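Local coordinates for polyhedrin (Antheraea mylitta cypovirus 4, PDB 5A9C), which probably builds the crystalline lattice of the occlusion bodies (polyhedra) in which cypovirus particles are embedded, at residues M37-Q45 with V188-Y199; N89-T100 with N144-Q154. All blocks are in the same frame, centred on the assembly; numbering follows the deposited sequence.

Interaction 1 (M37-Q45 with V188-Y199); sequences MMRVVVFAQ and VIDYAKMAHIAY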
loop_
_atom_site.group_PDB
_atom_site.type_symbol
_atom_site.label_atom_id
_atom_site.label_comp_id
_atom_site.label_asym_id
_atom_site.label_seq_id
_atom_site.Cartn_x
_atom_site.Cartn_y
_atom_site.Cartn_z
ATOM N N MET A 37 10.348 -4.538 15.989
ATOM C CA MET A 37 10.128 -4.975 14.623
ATOM C C MET A 37 9.799 -6.461 14.575
ATOM O O MET A 37 10.296 -7.249 15.382
ATOM C CB MET A 37 11.355 -4.676 13.758
ATOM C CG MET A 37 11.660 -3.195 13.615
ATOM S SD MET A 37 10.342 -2.284 12.786
ATOM C CE MET A 37 10.483 -2.946 11.130
ATOM N N MET A 38 8.939 -6.829 13.634
ATOM C CA MET A 38 8.697 -8.226 13.312
ATOM C C MET A 38 9.262 -8.490 11.926
ATOM O O MET A 38 9.543 -7.555 11.174
ATOM C CB MET A 38 7.200 -8.544 13.355
ATOM C CG MET A 38 6.623 -8.624 14.761
ATOM S SD MET A 38 4.819 -8.644 14.769
ATOM C CE MET A 38 4.483 -6.960 14.263
ATOM N N ARG A 39 9.447 -9.759 11.585
ATOM C CA ARG A 39 10.012 -10.090 10.289
ATOM C C ARG A 39 9.348 -11.316 9.698
ATOM O O ARG A 39 9.383 -12.400 10.282
ATOM C CB ARG A 39 11.524 -10.304 10.395
ATOM C CG ARG A 39 12.233 -10.325 9.048
ATOM C CD ARG A 39 13.735 -10.229 9.232
ATOM N NE ARG A 39 14.430 -10.000 7.970
ATOM C CZ ARG A 39 15.700 -9.621 7.883
ATOM N NH1 ARG A 39 16.411 -9.422 8.987
ATOM N NH2 ARG A 39 16.260 -9.432 6.696
ATOM N N VAL A 40 8.732 -11.131 8.538
ATOM C CA VAL A 40 8.112 -12.234 7.821
ATOM C C VAL A 40 8.775 -12.357 6.463
ATOM O O VAL A 40 8.951 -11.363 5.757
ATOM C CB VAL A 40 6.598 -12.017 7.647
ATOM C CG1 VAL A 40 6.008 -13.080 6.729
ATOM C CG2 VAL A 40 5.907 -12.048 8.996
ATOM N N VAL A 41 9.168 -13.574 6.112
ATOM C CA VAL A 41 9.806 -13.811 4.831
ATOM C C VAL A 41 9.108 -14.931 4.080
ATOM O O VAL A 41 8.832 -15.995 4.640
ATOM C CB VAL A 41 11.293 -14.164 4.994
ATOM C CG1 VAL A 41 11.955 -14.292 3.628
ATOM C CG2 VAL A 41 12.001 -13.109 5.845
ATOM N N VAL A 42 8.820 -14.679 2.809
ATOM C CA VAL A 42 8.262 -15.692 1.932
ATOM C C VAL A 42 9.351 -16.141 0.963
ATOM O O VAL A 42 9.781 -15.374 0.099
ATOM C CB VAL A 42 7.055 -15.153 1.142
ATOM C CG1 VAL A 42 6.466 -16.245 0.255
ATOM C CG2 VAL A 42 6.000 -14.602 2.093
ATOM N N PHE A 43 9.810 -17.378 1.125
ATOM C CA PHE A 43 10.855 -17.932 0.270
ATOM C C PHE A 43 10.222 -18.750 -0.842
ATOM O O PHE A 43 9.626 -19.788 -0.574
ATOM C CB PHE A 43 11.771 -18.864 1.068
ATOM C CG PHE A 43 12.580 -18.183 2.131
ATOM C CD1 PHE A 43 13.769 -17.549 1.814
ATOM C CD2 PHE A 43 12.174 -18.215 3.457
ATOM C CE1 PHE A 43 14.528 -16.940 2.794
ATOM C CE2 PHE A 43 12.927 -17.608 4.441
ATOM C CZ PHE A 43 14.110 -16.973 4.110
ATOM N N ALA A 44 10.357 -18.295 -2.083
ATOM C CA ALA A 44 9.837 -19.040 -3.228
ATOM C C ALA A 44 10.896 -19.988 -3.785
ATOM O O ALA A 44 12.024 -19.576 -4.051
ATOM C CB ALA A 44 9.349 -18.086 -4.314
ATOM N N GLN A 45 10.528 -21.255 -3.952
ATOM C CA GLN A 45 11.439 -22.265 -4.486
ATOM C C GLN A 45 11.096 -22.609 -5.932
ATOM O O GLN A 45 9.947 -22.918 -6.246
ATOM C CB GLN A 45 11.383 -23.538 -3.639
ATOM C CG GLN A 45 12.150 -24.707 -4.238
ATOM C CD GLN A 45 11.796 -26.035 -3.599
ATOM O OE1 GLN A 45 10.724 -26.190 -3.015
ATOM N NE2 GLN A 45 12.699 -27.001 -3.707
ATOM N N VAL A 188 20.370 -19.222 0.486
ATOM C CA VAL A 188 19.175 -18.960 1.278
ATOM C C VAL A 188 19.448 -19.289 2.737
ATOM O O VAL A 188 19.141 -18.506 3.631
ATOM C CB VAL A 188 17.979 -19.806 0.804
ATOM C CG1 VAL A 188 16.779 -19.577 1.714
ATOM C CG2 VAL A 188 17.631 -19.474 -0.638
ATOM N N ILE A 189 20.041 -20.455 2.966
ATOM C CA ILE A 189 20.289 -20.943 4.319
ATOM C C ILE A 189 21.189 -20.007 5.128
ATOM O O ILE A 189 20.879 -19.677 6.275
ATOM C CB ILE A 189 20.881 -22.363 4.293
ATOM C CG1 ILE A 189 19.865 -23.341 3.692
ATOM C CG2 ILE A 189 21.292 -22.798 5.691
ATOM C CD1 ILE A 189 20.439 -24.699 3.350
ATOM N N ASP A 190 22.296 -19.572 4.538
ATOM C CA ASP A 190 23.215 -18.698 5.262
ATOM C C ASP A 190 22.600 -17.317 5.455
ATOM O O ASP A 190 22.853 -16.649 6.455
ATOM C CB ASP A 190 24.574 -18.605 4.564
ATOM C CG ASP A 190 25.683 -18.175 5.510
ATOM O OD1 ASP A 190 26.045 -18.971 6.402
ATOM O OD2 ASP A 190 26.181 -17.039 5.377
ATOM N N TYR A 191 21.781 -16.899 4.499
ATOM C CA TYR A 191 21.036 -15.654 4.630
ATOM C C TYR A 191 20.126 -15.715 5.854
ATOM O O TYR A 191 20.093 -14.786 6.661
ATOM C CB TYR A 191 20.208 -15.392 3.370
ATOM C CG TYR A 191 19.391 -14.125 3.432
ATOM C CD1 TYR A 191 19.915 -12.916 2.994
ATOM C CD2 TYR A 191 18.093 -14.135 3.928
ATOM C CE1 TYR A 191 19.172 -11.753 3.050
ATOM C CE2 TYR A 191 17.343 -12.977 3.988
ATOM C CZ TYR A 191 17.887 -11.790 3.547
ATOM O OH TYR A 191 17.144 -10.633 3.604
ATOM N N ALA A 192 19.395 -16.818 5.988
ATOM C CA ALA A 192 18.459 -17.001 7.092
ATOM C C ALA A 192 19.168 -17.059 8.442
ATOM O O ALA A 192 18.702 -16.475 9.418
ATOM C CB ALA A 192 17.617 -18.256 6.877
ATOM N N LYS A 193 20.292 -17.767 8.501
ATOM C CA LYS A 193 21.068 -17.833 9.737
ATOM C C LYS A 193 21.551 -16.450 10.175
ATOM O O LYS A 193 21.449 -16.089 11.346
ATOM C CB LYS A 193 22.267 -18.772 9.584
ATOM C CG LYS A 193 21.910 -20.248 9.476
ATOM C CD LYS A 193 23.171 -21.096 9.360
ATOM C CE LYS A 193 22.878 -22.485 8.806
ATOM N NZ LYS A 193 22.105 -23.324 9.756
ATOM N N MET A 194 22.081 -15.678 9.233
ATOM C CA MET A 194 22.638 -14.371 9.570
ATOM C C MET A 194 21.559 -13.319 9.819
ATOM O O MET A 194 21.799 -12.337 10.515
ATOM C CB MET A 194 23.618 -13.900 8.492
ATOM C CG MET A 194 24.901 -14.727 8.409
ATOM S SD MET A 194 25.847 -14.785 9.953
ATOM C CE MET A 194 25.297 -16.345 10.646
ATOM N N ALA A 195 20.372 -13.534 9.258
ATOM C CA ALA A 195 19.244 -12.631 9.474
ATOM C C ALA A 195 18.426 -13.018 10.706
ATOM O O ALA A 195 17.476 -12.321 11.076
ATOM C CB ALA A 195 18.350 -12.588 8.237
ATOM N N HIS A 196 18.803 -14.123 11.338
ATOM C CA HIS A 196 18.114 -14.629 12.526
ATOM C C HIS A 196 16.631 -14.860 12.262
ATOM O O HIS A 196 15.773 -14.334 12.975
ATOM C CB HIS A 196 18.299 -13.672 13.709
ATOM C CG HIS A 196 19.592 -12.920 13.678
ATOM N ND1 HIS A 196 20.817 -13.539 13.811
ATOM C CD2 HIS A 196 19.854 -11.601 13.520
ATOM C CE1 HIS A 196 21.777 -12.634 13.738
ATOM N NE2 HIS A 196 21.218 -11.450 13.558
ATOM N N ILE A 197 16.333 -15.643 11.228
ATOM C CA ILE A 197 14.949 -15.956 10.881
ATOM C C ILE A 197 14.778 -17.448 10.615
ATOM O O ILE A 197 15.704 -18.115 10.161
ATOM C CB ILE A 197 14.476 -15.175 9.640
ATOM C CG1 ILE A 197 15.437 -15.405 8.473
ATOM C CG2 ILE A 197 14.325 -13.686 9.963
ATOM C CD1 ILE A 197 15.016 -14.727 7.186
ATOM N N ALA A 198 13.592 -17.970 10.898
ATOM C CA ALA A 198 13.324 -19.384 10.686
ATOM C C ALA A 198 13.424 -19.751 9.212
ATOM O O ALA A 198 13.003 -18.988 8.342
ATOM C CB ALA A 198 11.951 -19.751 11.223
ATOM N N TYR A 199 13.994 -20.921 8.941
ATOM C CA TYR A 199 13.984 -21.490 7.599
ATOM C C TYR A 199 13.979 -23.012 7.685
ATOM O O TYR A 199 14.565 -23.591 8.595
ATOM C CB TYR A 199 15.173 -20.998 6.762
ATOM C CG TYR A 199 15.226 -21.627 5.386
ATOM C CD1 TYR A 199 14.311 -21.271 4.401
ATOM C CD2 TYR A 199 16.183 -22.587 5.075
ATOM C CE1 TYR A 199 14.354 -21.856 3.140
ATOM C CE2 TYR A 199 16.229 -23.172 3.824
ATOM C CZ TYR A 199 15.316 -22.807 2.862
ATOM O OH TYR A 199 15.369 -23.401 1.617
#
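The ring of F43 lies between two side chains: CG1 of V41 from its own strand rests over one face, and the edge of Y199 meets the other in a T-shaped stack, centroids 5.1 Å apart and planes at 70°. At the rim, near the ring plane, CD1 of I197 comes within 3.9 Å of F43 CZ, while V188 CG1 packs obliquely at 3.6 Å from F43 CD1. A flat aromatic suits this place because it can fill the layer between strand and helix while offering faces and rim to different partners.

The R39 guanidinium has the methyl of A195 over one face, with CB 3.8 Å from R39 NH1. The extended R39 chain, CG anti to the backbone N (chi1 -166°), runs past I197, whose CG2 touches R39 CD at 3.6 Å. I197 thus uses both branches, since its CD1 reaches V41 CG2 at 3.7 Å. R39 NH2 forms a salt bridge with D55 and Y191 OH hydrogen-bonds to the same carboxylate, probably offsetting R39's buried charge.

The 188-195 part of helix 185-195 runs nearly antiparallel to strand 38-45, axes 11.9 Å apart, and a Schellman motif at H196 turns the chain back toward the sheet, where strands 51-58 and 81-87 flank strand 38-45.

Interaction 2 (N89-T100 with N144-Q154); sequences NIDWTRARVEAT and NTVKVLATARQ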
loop_
_atom_site.group_PDB
_atom_site.type_symbol
_atom_site.label_atom_id
_atom_site.label_comp_id
_atom_site.label_asym_id
_atom_site.label_seq_id
_atom_site.Cartn_x
_atom_site.Cartn_y
_atom_site.Cartn_z
ATOM N N ASN A 89 7.285 -10.999 17.903
ATOM C CA ASN A 89 6.182 -11.069 18.849
ATOM C C ASN A 89 4.841 -11.171 18.128
ATOM O O ASN A 89 3.959 -10.326 18.292
ATOM C CB ASN A 89 6.203 -9.840 19.762
ATOM C CG ASN A 89 5.160 -9.907 20.856
ATOM O OD1 ASN A 89 4.738 -10.988 21.263
ATOM N ND2 ASN A 89 4.741 -8.745 21.345
ATOM N N ILE A 90 4.699 -12.217 17.323
ATOM C CA ILE A 90 3.502 -12.403 16.518
ATOM C C ILE A 90 2.414 -13.156 17.278
ATOM O O ILE A 90 2.697 -14.095 18.021
ATOM C CB ILE A 90 3.834 -13.137 15.205
ATOM C CG1 ILE A 90 4.794 -12.287 14.364
ATOM C CG2 ILE A 90 2.562 -13.457 14.426
ATOM C CD1 ILE A 90 5.218 -12.931 13.061
ATOM N N ASP A 91 1.173 -12.719 17.093
ATOM C CA ASP A 91 0.010 -13.410 17.635
ATOM C C ASP A 91 -0.205 -14.701 16.850
ATOM O O ASP A 91 -0.748 -14.682 15.745
ATOM C CB ASP A 91 -1.219 -12.501 17.538
ATOM C CG ASP A 91 -2.494 -13.182 18.000
ATOM O OD1 ASP A 91 -2.415 -14.271 18.603
ATOM O OD2 ASP A 91 -3.581 -12.612 17.764
ATOM N N TRP A 92 0.233 -15.819 17.422
ATOM C CA TRP A 92 0.208 -17.102 16.724
ATOM C C TRP A 92 -1.197 -17.674 16.561
ATOM O O TRP A 92 -1.397 -18.635 15.816
ATOM C CB TRP A 92 1.104 -18.121 17.427
ATOM C CG TRP A 92 2.535 -17.692 17.531
ATOM C CD1 TRP A 92 3.275 -17.578 18.670
ATOM C CD2 TRP A 92 3.396 -17.305 16.452
ATOM N NE1 TRP A 92 4.546 -17.152 18.369
ATOM C CE2 TRP A 92 4.646 -16.977 17.013
ATOM C CE3 TRP A 92 3.233 -17.211 15.066
ATOM C CZ2 TRP A 92 5.728 -16.557 16.239
ATOM C CZ3 TRP A 92 4.308 -16.795 14.299
ATOM C CH2 TRP A 92 5.538 -16.474 14.887
ATOM N N THR A 93 -2.164 -17.089 17.258
ATOM C CA THR A 93 -3.546 -17.543 17.146
ATOM C C THR A 93 -4.236 -16.923 15.933
ATOM O O THR A 93 -5.307 -17.369 15.525
ATOM C CB THR A 93 -4.357 -17.230 18.414
ATOM O OG1 THR A 93 -4.523 -15.814 18.548
ATOM C CG2 THR A 93 -3.649 -17.779 19.645
ATOM N N ARG A 94 -3.617 -15.896 15.357
ATOM C CA ARG A 94 -4.186 -15.227 14.189
ATOM C C ARG A 94 -3.271 -15.256 12.965
ATOM O O ARG A 94 -3.693 -14.907 11.864
ATOM C CB ARG A 94 -4.581 -13.785 14.527
ATOM C CG ARG A 94 -5.785 -13.679 15.453
ATOM C CD ARG A 94 -6.172 -12.230 15.702
ATOM N NE ARG A 94 -7.333 -12.117 16.582
ATOM C CZ ARG A 94 -7.260 -12.055 17.908
ATOM N NH1 ARG A 94 -6.080 -12.100 18.511
ATOM N NH2 ARG A 94 -8.366 -11.951 18.632
ATOM N N ALA A 95 -2.023 -15.669 13.154
ATOM C CA ALA A 95 -1.092 -15.780 12.035
ATOM C C ALA A 95 -1.618 -16.800 11.030
ATOM O O ALA A 95 -2.074 -17.880 11.414
ATOM C CB ALA A 95 0.293 -16.176 12.528
ATOM N N ARG A 96 -1.553 -16.468 9.745
ATOM C CA ARG A 96 -2.140 -17.344 8.734
ATOM C C ARG A 96 -1.589 -17.138 7.327
ATOM O O ARG A 96 -1.008 -16.099 7.009
ATOM C CB ARG A 96 -3.659 -17.161 8.708
ATOM C CG ARG A 96 -4.090 -15.807 8.178
ATOM C CD ARG A 96 -5.556 -15.539 8.456
ATOM N NE ARG A 96 -5.809 -15.299 9.871
ATOM C CZ ARG A 96 -6.982 -14.915 10.361
ATOM N NH1 ARG A 96 -8.012 -14.727 9.548
ATOM N NH2 ARG A 96 -7.126 -14.714 11.665
ATOM N N VAL A 97 -1.794 -18.151 6.492
ATOM C CA VAL A 97 -1.379 -18.135 5.101
ATOM C C VAL A 97 -2.441 -18.871 4.301
ATOM O O VAL A 97 -3.091 -19.783 4.812
ATOM C CB VAL A 97 -0.028 -18.878 4.903
ATOM C CG1 VAL A 97 0.383 -18.877 3.433
ATOM C CG2 VAL A 97 1.064 -18.260 5.759
ATOM N N GLU A 98 -2.637 -18.472 3.055
ATOM C CA GLU A 98 -3.425 -19.292 2.148
ATOM C C GLU A 98 -2.990 -19.079 0.708
ATOM O O GLU A 98 -2.518 -18.003 0.340
ATOM C CB GLU A 98 -4.931 -19.057 2.330
ATOM C CG GLU A 98 -5.481 -17.804 1.681
ATOM C CD GLU A 98 -6.975 -17.647 1.914
ATOM O OE1 GLU A 98 -7.547 -18.461 2.665
ATOM O OE2 GLU A 98 -7.577 -16.711 1.346
ATOM N N ALA A 99 -3.112 -20.133 -0.091
ATOM C CA ALA A 99 -2.838 -20.054 -1.516
ATOM C C ALA A 99 -4.157 -19.842 -2.246
ATOM O O ALA A 99 -5.009 -20.727 -2.277
ATOM C CB ALA A 99 -2.161 -21.318 -2.000
ATOM N N THR A 100 -4.323 -18.657 -2.814
ATOM C CA THR A 100 -5.545 -18.311 -3.527
ATOM C C THR A 100 -5.335 -18.533 -5.022
ATOM O O THR A 100 -4.255 -18.953 -5.447
ATOM C CB THR A 100 -5.948 -16.850 -3.245
ATOM O OG1 THR A 100 -4.770 -16.040 -3.150
ATOM C CG2 THR A 100 -6.709 -16.754 -1.924
ATOM N N ASN A 144 -1.298 -20.007 -8.847
ATOM C CA ASN A 144 -1.618 -19.775 -7.443
ATOM C C ASN A 144 -1.077 -18.413 -7.019
ATOM O O ASN A 144 -0.074 -17.945 -7.556
ATOM C CB ASN A 144 -0.997 -20.856 -6.551
ATOM C CG ASN A 144 -2.003 -21.895 -6.091
ATOM O OD1 ASN A 144 -1.687 -23.082 -6.001
ATOM N ND2 ASN A 144 -3.216 -21.456 -5.789
ATOM N N THR A 145 -1.748 -17.770 -6.071
ATOM C CA THR A 145 -1.201 -16.577 -5.437
ATOM C C THR A 145 -1.062 -16.830 -3.944
ATOM O O THR A 145 -1.594 -17.811 -3.430
ATOM C CB THR A 145 -2.067 -15.325 -5.691
ATOM O OG1 THR A 145 -3.446 -15.635 -5.461
ATOM C CG2 THR A 145 -1.889 -14.832 -7.124
ATOM N N VAL A 146 -0.341 -15.954 -3.253
ATOM C CA VAL A 146 -0.079 -16.149 -1.833
ATOM C C VAL A 146 -0.537 -14.965 -0.985
ATOM O O VAL A 146 -0.269 -13.810 -1.310
ATOM C CB VAL A 146 1.418 -16.407 -1.570
ATOM C CG1 VAL A 146 1.683 -16.507 -0.077
ATOM C CG2 VAL A 146 1.879 -17.670 -2.295
ATOM N N LYS A 147 -1.233 -15.267 0.107
ATOM C CA LYS A 147 -1.680 -14.257 1.056
ATOM C C LYS A 147 -1.127 -14.580 2.431
ATOM O O LYS A 147 -1.187 -15.727 2.873
ATOM C CB LYS A 147 -3.207 -14.219 1.117
ATOM C CG LYS A 147 -3.871 -13.656 -0.122
ATOM C CD LYS A 147 -5.363 -13.961 -0.135
ATOM C CE LYS A 147 -6.057 -13.477 1.130
ATOM N NZ LYS A 147 -7.477 -13.935 1.169
ATOM N N VAL A 148 -0.573 -13.575 3.103
ATOM C CA VAL A 148 -0.057 -13.766 4.455
ATOM C C VAL A 148 -0.570 -12.678 5.389
ATOM O O VAL A 148 -0.639 -11.506 5.015
ATOM C CB VAL A 148 1.483 -13.768 4.489
ATOM C CG1 VAL A 148 1.988 -14.020 5.907
ATOM C CG2 VAL A 148 2.037 -14.814 3.529
ATOM N N LEU A 149 -0.938 -13.078 6.601
ATOM C CA LEU A 149 -1.305 -12.135 7.650
ATOM C C LEU A 149 -0.511 -12.410 8.920
ATOM O O LEU A 149 -0.474 -13.537 9.410
ATOM C CB LEU A 149 -2.798 -12.219 7.963
ATOM C CG LEU A 149 -3.234 -11.428 9.201
ATOM C CD1 LEU A 149 -3.028 -9.938 8.991
ATOM C CD2 LEU A 149 -4.683 -11.719 9.553
ATOM N N ALA A 150 0.124 -11.373 9.450
ATOM C CA ALA A 150 0.822 -11.481 10.725
ATOM C C ALA A 150 0.580 -10.220 11.545
ATOM O O ALA A 150 0.710 -9.107 11.037
ATOM C CB ALA A 150 2.307 -11.706 10.507
ATOM N N THR A 151 0.215 -10.396 12.810
ATOM C CA THR A 151 -0.078 -9.261 13.676
ATOM C C THR A 151 0.667 -9.360 14.999
ATOM O O THR A 151 0.915 -10.456 15.505
ATOM C CB THR A 151 -1.589 -9.132 13.955
ATOM O OG1 THR A 151 -2.089 -10.372 14.472
ATOM C CG2 THR A 151 -2.342 -8.787 12.677
ATOM N N ALA A 152 1.022 -8.203 15.552
ATOM C CA ALA A 152 1.711 -8.140 16.833
ATOM C C ALA A 152 0.810 -8.663 17.941
ATOM O O ALA A 152 -0.383 -8.358 17.980
ATOM C CB ALA A 152 2.141 -6.714 17.132
ATOM N N ARG A 153 1.391 -9.447 18.843
ATOM C CA ARG A 153 0.653 -10.018 19.959
ATOM C C ARG A 153 0.142 -8.925 20.895
ATOM O O ARG A 153 0.916 -8.120 21.412
ATOM C CB ARG A 153 1.537 -11.010 20.719
ATOM C CG ARG A 153 0.811 -11.831 21.767
ATOM C CD ARG A 153 1.733 -12.867 22.403
ATOM N NE ARG A 153 2.121 -13.922 21.469
ATOM C CZ ARG A 153 3.317 -14.015 20.892
ATOM N NH1 ARG A 153 4.258 -13.117 21.149
ATOM N NH2 ARG A 153 3.575 -15.012 20.059
ATOM N N GLN A 154 -1.172 -8.903 21.094
ATOM C CA GLN A 154 -1.820 -7.926 21.962
ATOM C C GLN A 154 -1.113 -7.799 23.306
ATOM O O GLN A 154 -1.716 -8.014 24.358
ATOM C CB GLN A 154 -3.290 -8.299 22.177
ATOM C CG GLN A 154 -3.522 -9.771 22.503
ATOM C CD GLN A 154 -3.227 -10.687 21.326
ATOM O OE1 GLN A 154 -3.303 -10.273 20.168
ATOM N NE2 GLN A 154 -2.877 -11.935 21.619
HETATM O O HOH W 1 -0.965 -12.861 13.734
HETATM O O HOH W 2 -0.042 -15.907 20.578
#
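This is an antiparallel β pairing, strand 96-100 against strand 145-151, at one edge of the chain's three-stranded sheet; strand 61-66 lies on the other side of 145-151. Hydrogen-bonded pairs R96-L149, E98-K147 and T100-T145 alternate with non-hydrogen-bonded V97-V148 and A99-V146. V97 and V148 turn to the face that packs on F86 of strand 81-87, where branched apolar side chains suit the interior.

The other face is mixed, with charged R96, E98 and K147 beside L149, T100 and T145. K147 NZ reaches E98 OE2 at 2.8 Å in a salt bridge, on the anti side but tilted out of the carboxylate plane. E98 is extended beyond CG, whereas K147 bends at chi3 (55°) to bring NZ round; A115 O takes a second bond from this ammonium. Neighbouring R96 lays its guanidinium over L149, with CD2 3.8 Å from R96 NE, while that NE also donates to R94 O. W116 makes cation-pi contacts with both R96 and K147.

Beyond the regular pairing, D91 organises the turn that follows it. Its OD1 accepts from T93 N in an Asx turn and from T93 OG1, and D91 OD2 holds R94 NH1 in a salt bridge at 2.7 Å. Water 1 bridges the two backbones, donating to D91 O and accepting from T151 N. The backbones rejoin where D91 N donates to T151 O at 2.8 Å, almost straight (174°), and R153 N to N89 O.

At the far end, T100 OG1 donates to T145 OG1 at 2.7 Å, a match of short hydroxyl side chains, and T145 OG1 also bonds to N101 O. T100 O is gripped twice, from opposite faces of its plane: by T145 N at 2.8 Å and by N144 ND2 at 2.7 Å.

Both contacts are largely buried, but they join different kinds of element. Interaction 1 sets a helix and the chain following it against a strand inside the six-stranded sheet, and does so mainly by apolar and aromatic packing, with its arginine charge met by D55 on a neighbouring strand. Interaction 2 pairs two strands of the smaller sheet, mostly through backbone hydrogen bonds; a buried salt bridge joins the strands, and a second one, with water, lies at the more exposed loop end. The two meet through strand 38-45: M38 SD packs on I90 CG1 at 3.7 Å, and V40 touches A150, on the side of that strand away from the helix.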